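Side-chain contacts in prolyl-tRNA synthetase (Naegleria fowleri, PDB 6UYH), which probably joins proline to its cognate tRNA through an ATP-dependent prolyl-adenylate, as prolyl-tRNA synthetases of class II do: residues S27-K32 and V278-H283; A129-S134 and L138-N143. One frame throughout, in Å; residues are numbered along the deposited sequence.

Contact 1 (S27-K32 and V278-H283)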
loop_
_atom_site.group_PDB
_atom_site.type_symbol
_atom_site.label_atom_id
_atom_site.label_comp_id
_atom_site.label_asym_id
_atom_site.label_seq_id
_atom_site.Cartn_x
_atom_site.Cartn_y
_atom_site.Cartn_z
ATOM N N SER A 27 -20.396 -16.737 -3.081
ATOM C CA SER A 27 -19.936 -16.348 -4.406
ATOM C C SER A 27 -20.838 -15.277 -5.007
ATOM O O SER A 27 -20.347 -14.279 -5.550
ATOM C CB SER A 27 -19.871 -17.575 -5.308
ATOM O OG SER A 27 -19.467 -17.205 -6.611
ATOM N N GLN A 28 -22.156 -15.451 -4.894
ATOM C CA GLN A 28 -23.073 -14.476 -5.473
ATOM C C GLN A 28 -22.976 -13.134 -4.760
ATOM O O GLN A 28 -22.999 -12.083 -5.408
ATOM C CB GLN A 28 -24.504 -15.014 -5.446
ATOM C CG GLN A 28 -24.723 -16.171 -6.416
ATOM C CD GLN A 28 -26.188 -16.422 -6.711
ATOM O OE1 GLN A 28 -27.005 -15.500 -6.688
ATOM N NE2 GLN A 28 -26.532 -17.679 -6.975
ATOM N N VAL A 29 -22.827 -13.145 -3.430
ATOM C CA VAL A 29 -22.791 -11.883 -2.692
ATOM C C VAL A 29 -21.507 -11.108 -2.993
ATOM O O VAL A 29 -21.543 -9.887 -3.189
ATOM C CB VAL A 29 -22.970 -12.132 -1.181
ATOM C CG1 VAL A 29 -22.663 -10.865 -0.385
ATOM C CG2 VAL A 29 -24.396 -12.603 -0.884
ATOM N N ILE A 30 -20.350 -11.783 -3.028
ATOM C CA ILE A 30 -19.115 -11.022 -3.213
ATOM C C ILE A 30 -18.992 -10.493 -4.646
ATOM O O ILE A 30 -18.375 -9.444 -4.865
ATOM C CB ILE A 30 -17.872 -11.839 -2.815
ATOM C CG1 ILE A 30 -17.657 -13.018 -3.769
ATOM C CG2 ILE A 30 -17.946 -12.250 -1.319
ATOM C CD1 ILE A 30 -16.552 -13.997 -3.322
ATOM N N THR A 31 -19.575 -11.186 -5.632
ATOM C CA THR A 31 -19.470 -10.720 -7.017
ATOM C C THR A 31 -20.542 -9.689 -7.346
ATOM O O THR A 31 -20.245 -8.648 -7.946
ATOM C CB THR A 31 -19.556 -11.890 -8.011
ATOM O OG1 THR A 31 -20.778 -12.623 -7.821
ATOM C CG2 THR A 31 -18.350 -12.823 -7.862
ATOM N N LYS A 32 -21.798 -9.970 -6.992
ATOM C CA LYS A 32 -22.887 -9.084 -7.397
ATOM C C LYS A 32 -22.880 -7.772 -6.624
ATOM O O LYS A 32 -23.433 -6.777 -7.104
ATOM C CB LYS A 32 -24.230 -9.804 -7.241
ATOM C CG LYS A 32 -24.352 -10.995 -8.171
ATOM C CD LYS A 32 -25.676 -11.734 -8.008
ATOM C CE LYS A 32 -25.784 -12.856 -9.035
ATOM N NZ LYS A 32 -27.082 -13.590 -8.959
ATOM N N VAL A 278 -14.425 -12.629 6.781
ATOM C CA VAL A 278 -15.155 -12.798 8.034
ATOM C C VAL A 278 -16.311 -11.812 8.099
ATOM O O VAL A 278 -17.452 -12.181 8.405
ATOM C CB VAL A 278 -14.205 -12.628 9.233
ATOM C CG1 VAL A 278 -15.002 -12.705 10.540
ATOM C CG2 VAL A 278 -13.144 -13.723 9.215
ATOM N N MET A 279 -16.027 -10.547 7.786
ATOM C CA MET A 279 -17.044 -9.501 7.799
ATOM C C MET A 279 -18.248 -9.895 6.954
ATOM O O MET A 279 -19.402 -9.779 7.389
ATOM C CB MET A 279 -16.429 -8.191 7.280
ATOM C CG MET A 279 -17.389 -6.998 7.297
ATOM S SD MET A 279 -16.696 -5.620 6.334
ATOM C CE MET A 279 -16.867 -6.213 4.648
ATOM N N ILE A 280 -17.991 -10.389 5.742
ATOM C CA ILE A 280 -19.068 -10.737 4.824
ATOM C C ILE A 280 -19.819 -11.981 5.301
ATOM O O ILE A 280 -21.054 -12.017 5.298
ATOM C CB ILE A 280 -18.506 -10.925 3.407
ATOM C CG1 ILE A 280 -17.910 -9.601 2.911
ATOM C CG2 ILE A 280 -19.587 -11.478 2.479
ATOM C CD1 ILE A 280 -17.151 -9.735 1.596
ATOM N N MET A 281 -19.088 -13.031 5.705
ATOM C CA MET A 281 -19.758 -14.246 6.153
ATOM C C MET A 281 -20.591 -14.010 7.404
ATOM O O MET A 281 -21.632 -14.659 7.583
ATOM C CB MET A 281 -18.743 -15.366 6.417
ATOM C CG MET A 281 -18.130 -15.937 5.146
ATOM S SD MET A 281 -16.911 -17.226 5.546
ATOM C CE MET A 281 -16.447 -17.727 3.886
ATOM N N VAL A 282 -20.147 -13.110 8.288
ATOM C CA VAL A 282 -20.902 -12.844 9.511
ATOM C C VAL A 282 -22.152 -12.020 9.200
ATOM O O VAL A 282 -23.262 -12.372 9.620
ATOM C CB VAL A 282 -20.009 -12.156 10.564
ATOM C CG1 VAL A 282 -20.850 -11.684 11.747
ATOM C CG2 VAL A 282 -18.909 -13.109 11.050
ATOM N N HIS A 283 -22.003 -10.932 8.436
ATOM C CA HIS A 283 -23.070 -9.933 8.323
ATOM C C HIS A 283 -23.917 -10.021 7.057
ATOM O O HIS A 283 -25.029 -9.480 7.050
ATOM C CB HIS A 283 -22.496 -8.512 8.376
ATOM C CG HIS A 283 -21.807 -8.182 9.657
ATOM N ND1 HIS A 283 -22.409 -8.318 10.888
ATOM C CD2 HIS A 283 -20.576 -7.671 9.892
ATOM C CE1 HIS A 283 -21.564 -7.933 11.829
ATOM N NE2 HIS A 283 -20.445 -7.536 11.250
#

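Contact 2 (A129-S134 and L138-N143)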
loop_
_atom_site.group_PDB
_atom_site.type_symbol
_atom_site.label_atom_id
_atom_site.label_comp_id
_atom_site.label_asym_id
_atom_site.label_seq_id
_atom_site.Cartn_x
_atom_site.Cartn_y
_atom_site.Cartn_z
ATOM N N ALA A 129 19.834 -7.687 12.835
ATOM C CA ALA A 129 21.111 -7.995 13.473
ATOM C C ALA A 129 22.132 -6.902 13.196
ATOM O O ALA A 129 22.998 -6.630 14.035
ATOM C CB ALA A 129 21.630 -9.350 12.990
ATOM N N LYS A 130 22.029 -6.263 12.027
ATOM C CA LYS A 130 22.927 -5.167 11.683
ATOM C C LYS A 130 22.566 -3.897 12.440
ATOM O O LYS A 130 23.454 -3.189 12.932
ATOM C CB LYS A 130 22.872 -4.909 10.177
ATOM C CG LYS A 130 23.664 -3.687 9.741
ATOM C CD LYS A 130 23.212 -3.187 8.382
ATOM C CE LYS A 130 23.871 -1.849 8.058
ATOM N NZ LYS A 130 23.317 -1.240 6.826
ATOM N N TRP A 131 21.271 -3.585 12.520
ATOM C CA TRP A 131 20.821 -2.304 13.052
ATOM C C TRP A 131 20.873 -2.238 14.573
ATOM O O TRP A 131 21.012 -1.144 15.131
ATOM C CB TRP A 131 19.393 -2.014 12.586
ATOM C CG TRP A 131 19.276 -1.820 11.115
ATOM C CD1 TRP A 131 20.256 -1.413 10.269
ATOM C CD2 TRP A 131 18.109 -2.030 10.312
ATOM N NE1 TRP A 131 19.771 -1.349 8.982
ATOM C CE2 TRP A 131 18.455 -1.723 8.985
ATOM C CE3 TRP A 131 16.804 -2.453 10.590
ATOM C CZ2 TRP A 131 17.546 -1.817 7.930
ATOM C CZ3 TRP A 131 15.894 -2.536 9.544
ATOM C CH2 TRP A 131 16.275 -2.228 8.228
ATOM N N ILE A 132 20.740 -3.368 15.258
ATOM C CA ILE A 132 20.744 -3.395 16.715
ATOM C C ILE A 132 22.160 -3.697 17.189
ATOM O O ILE A 132 22.728 -4.745 16.865
ATOM C CB ILE A 132 19.737 -4.425 17.252
ATOM C CG1 ILE A 132 18.323 -4.020 16.839
ATOM C CG2 ILE A 132 19.831 -4.531 18.779
ATOM C CD1 ILE A 132 17.328 -5.161 16.824
ATOM N N GLN A 133 22.748 -2.758 17.923
ATOM C CA GLN A 133 24.107 -2.943 18.414
ATOM C C GLN A 133 24.185 -2.707 19.917
ATOM O O GLN A 133 24.992 -3.340 20.607
ATOM C CB GLN A 133 25.065 -2.016 17.662
ATOM C CG GLN A 133 25.254 -2.397 16.193
ATOM C CD GLN A 133 25.890 -3.776 16.025
ATOM O OE1 GLN A 133 26.959 -4.052 16.578
ATOM N NE2 GLN A 133 25.229 -4.649 15.268
ATOM N N SER A 134 23.352 -1.807 20.435
ATOM C CA SER A 134 23.304 -1.538 21.864
ATOM C C SER A 134 21.854 -1.356 22.283
ATOM O O SER A 134 20.952 -1.265 21.451
ATOM C CB SER A 134 24.129 -0.304 22.243
ATOM O OG SER A 134 23.371 0.882 22.089
ATOM N N LEU A 138 17.113 -0.092 20.950
ATOM C CA LEU A 138 15.893 -0.807 21.261
ATOM C C LEU A 138 14.940 0.088 22.046
ATOM O O LEU A 138 15.383 0.936 22.822
ATOM C CB LEU A 138 16.202 -2.071 22.076
ATOM C CG LEU A 138 17.058 -3.093 21.333
ATOM C CD1 LEU A 138 17.547 -4.163 22.293
ATOM C CD2 LEU A 138 16.279 -3.714 20.185
ATOM N N PRO A 139 13.623 -0.079 21.871
ATOM C CA PRO A 139 13.021 -1.073 20.978
ATOM C C PRO A 139 13.064 -0.662 19.518
ATOM O O PRO A 139 13.114 0.537 19.215
ATOM C CB PRO A 139 11.578 -1.161 21.478
ATOM C CG PRO A 139 11.312 0.188 22.072
ATOM C CD PRO A 139 12.612 0.635 22.672
ATOM N N LEU A 140 13.110 -1.661 18.640
ATOM C CA LEU A 140 12.970 -1.478 17.200
ATOM C C LEU A 140 11.638 -2.089 16.800
ATOM O O LEU A 140 11.411 -3.279 17.027
ATOM C CB LEU A 140 14.113 -2.145 16.431
ATOM C CG LEU A 140 13.989 -2.155 14.899
ATOM C CD1 LEU A 140 13.962 -0.736 14.343
ATOM C CD2 LEU A 140 15.112 -2.964 14.253
ATOM N N LYS A 141 10.763 -1.283 16.203
ATOM C CA LYS A 141 9.391 -1.704 15.934
ATOM C C LYS A 141 9.024 -1.267 14.525
ATOM O O LYS A 141 8.822 -0.077 14.284
ATOM C CB LYS A 141 8.431 -1.109 16.966
ATOM C CG LYS A 141 8.917 -1.360 18.401
ATOM C CD LYS A 141 7.814 -1.346 19.422
ATOM C CE LYS A 141 7.540 0.041 19.905
ATOM N NZ LYS A 141 6.768 0.012 21.183
ATOM N N LEU A 142 8.943 -2.219 13.604
ATOM C CA LEU A 142 8.681 -1.922 12.202
ATOM C C LEU A 142 7.453 -2.686 11.728
ATOM O O LEU A 142 7.129 -3.758 12.242
ATOM C CB LEU A 142 9.886 -2.287 11.337
ATOM C CG LEU A 142 11.218 -1.634 11.740
ATOM C CD1 LEU A 142 12.350 -2.104 10.824
ATOM C CD2 LEU A 142 11.129 -0.096 11.754
ATOM N N ASN A 143 6.780 -2.129 10.726
ATOM C CA ASN A 143 5.566 -2.706 10.175
ATOM C C ASN A 143 5.599 -2.530 8.664
ATOM O O ASN A 143 6.179 -1.564 8.163
ATOM C CB ASN A 143 4.319 -2.024 10.773
ATOM C CG ASN A 143 3.039 -2.476 10.126
ATOM O OD1 ASN A 143 2.580 -3.595 10.367
ATOM N ND2 ASN A 143 2.445 -1.611 9.296
#

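Contact 1 (S27-K32 and V278-H283)
I280 lays its two branches against the buried side of helix 22-32, one on I30 and the other on V29. The CD1 methyl of I280 meets CG2 of I30 at 3.9 Å, the two side chains crossing at about a right angle, while I280 CG2 lies 4.2 Å from V29 CG1. Branching at CB splits the contact, and chi1 of -63°, with CG1 anti to the carbonyl carbon, turns the CG1-CD1 arm of I280 to I30 and CG2 to V29. Beta-branched residues suit such a place, because a methyl sits close to the helix backbone and few torsions are left to freeze. I280 belongs to helix 274-283 of the class II synthetase core, and its side chain is about 13 Å from the bound ATP analogue; V29 and I30 come from helix 22-32, near the N-terminus, which packs against it. Y26, one turn before I30, also touches I280, and I30 goes on to L36, Y38 and P158. Away from the apolar side, T31 OG1 donates to S27 O at 2.8 Å, from the opposite face of that carbonyl to T31 N, so two donors grip one oxygen. K32 NZ stands above the plane of the Q28 side-chain amide and gives Q28 OE1 a bond of 3.0 Å and a second one to G13 O.

Contact 2 (A129-S134 and L138-N143)
Residues 131-134 and 138-142 run nearly antiparallel, their end-to-end directions 157° apart, and their CA atoms come nearest at I132 and L138, 7.1 Å apart. The chain leaves helix 121-131 at I132, turns back, and enters strand 140-149, an α-to-β connection within the class II synthetase core; the peptide bond before P139 is cis. The side chains that meet across the pair are all apolar. I132 and L138 cross at about a right angle, with CD2 of L138 set between two branches of the isoleucine: 3.8 Å from CD1 and 3.9 Å from CG2. L140 reaches the helix end with the same kind of methyl, its CD2 lying 4.0 Å from I132 CD1 and, near the plane of the W131 indole and at its edge, 4.1 Å from CE3. The L140 side chain gets there because its CG is anti to the backbone N (chi1 173°), whereas L138 and L142 have CG beside it. L140 and L142, two apart on the strand, point toward the helix end. Leucine suits these places, since its branching at CG sets a methyl well out from the backbone. Y128, one turn back on the helix, also touches L140 and L142, and A173 of the adjoining strand 164-174 and F254 of strand 253-255 pack on I132 and L138. The indole serves the dimer too: NE1 of W131 is hydrogen-bonded to D37 of the second subunit, whose R48 makes a cation-pi contact with the ring, so a large aromatic with one polar N-H fits a place between the leucines of its own chain and the partner chain. At the benzo end of the ring, its CZ3 comes within 3.8 Å of L142 CD1.

Contact 1 is the deeper of the two, its three touching residues all buried, whereas contact 2 is partly buried and lies farther from the chain's centre, on the other side of it. Their centres are 41 Å apart and they share no helix or strand. Contact 1 brings together helices distant in sequence and buries about 96 Å²; contact 2 closes a short local turn and buries 260 Å². Both join apolar side chains, but contact 1 is purely aliphatic and uses only beta-branched residues, whereas contact 2 has one, I132, with leucines and an indole. W131, with K130 and L142, ties contact 2 to the second subunit, which touches neither segment of contact 1.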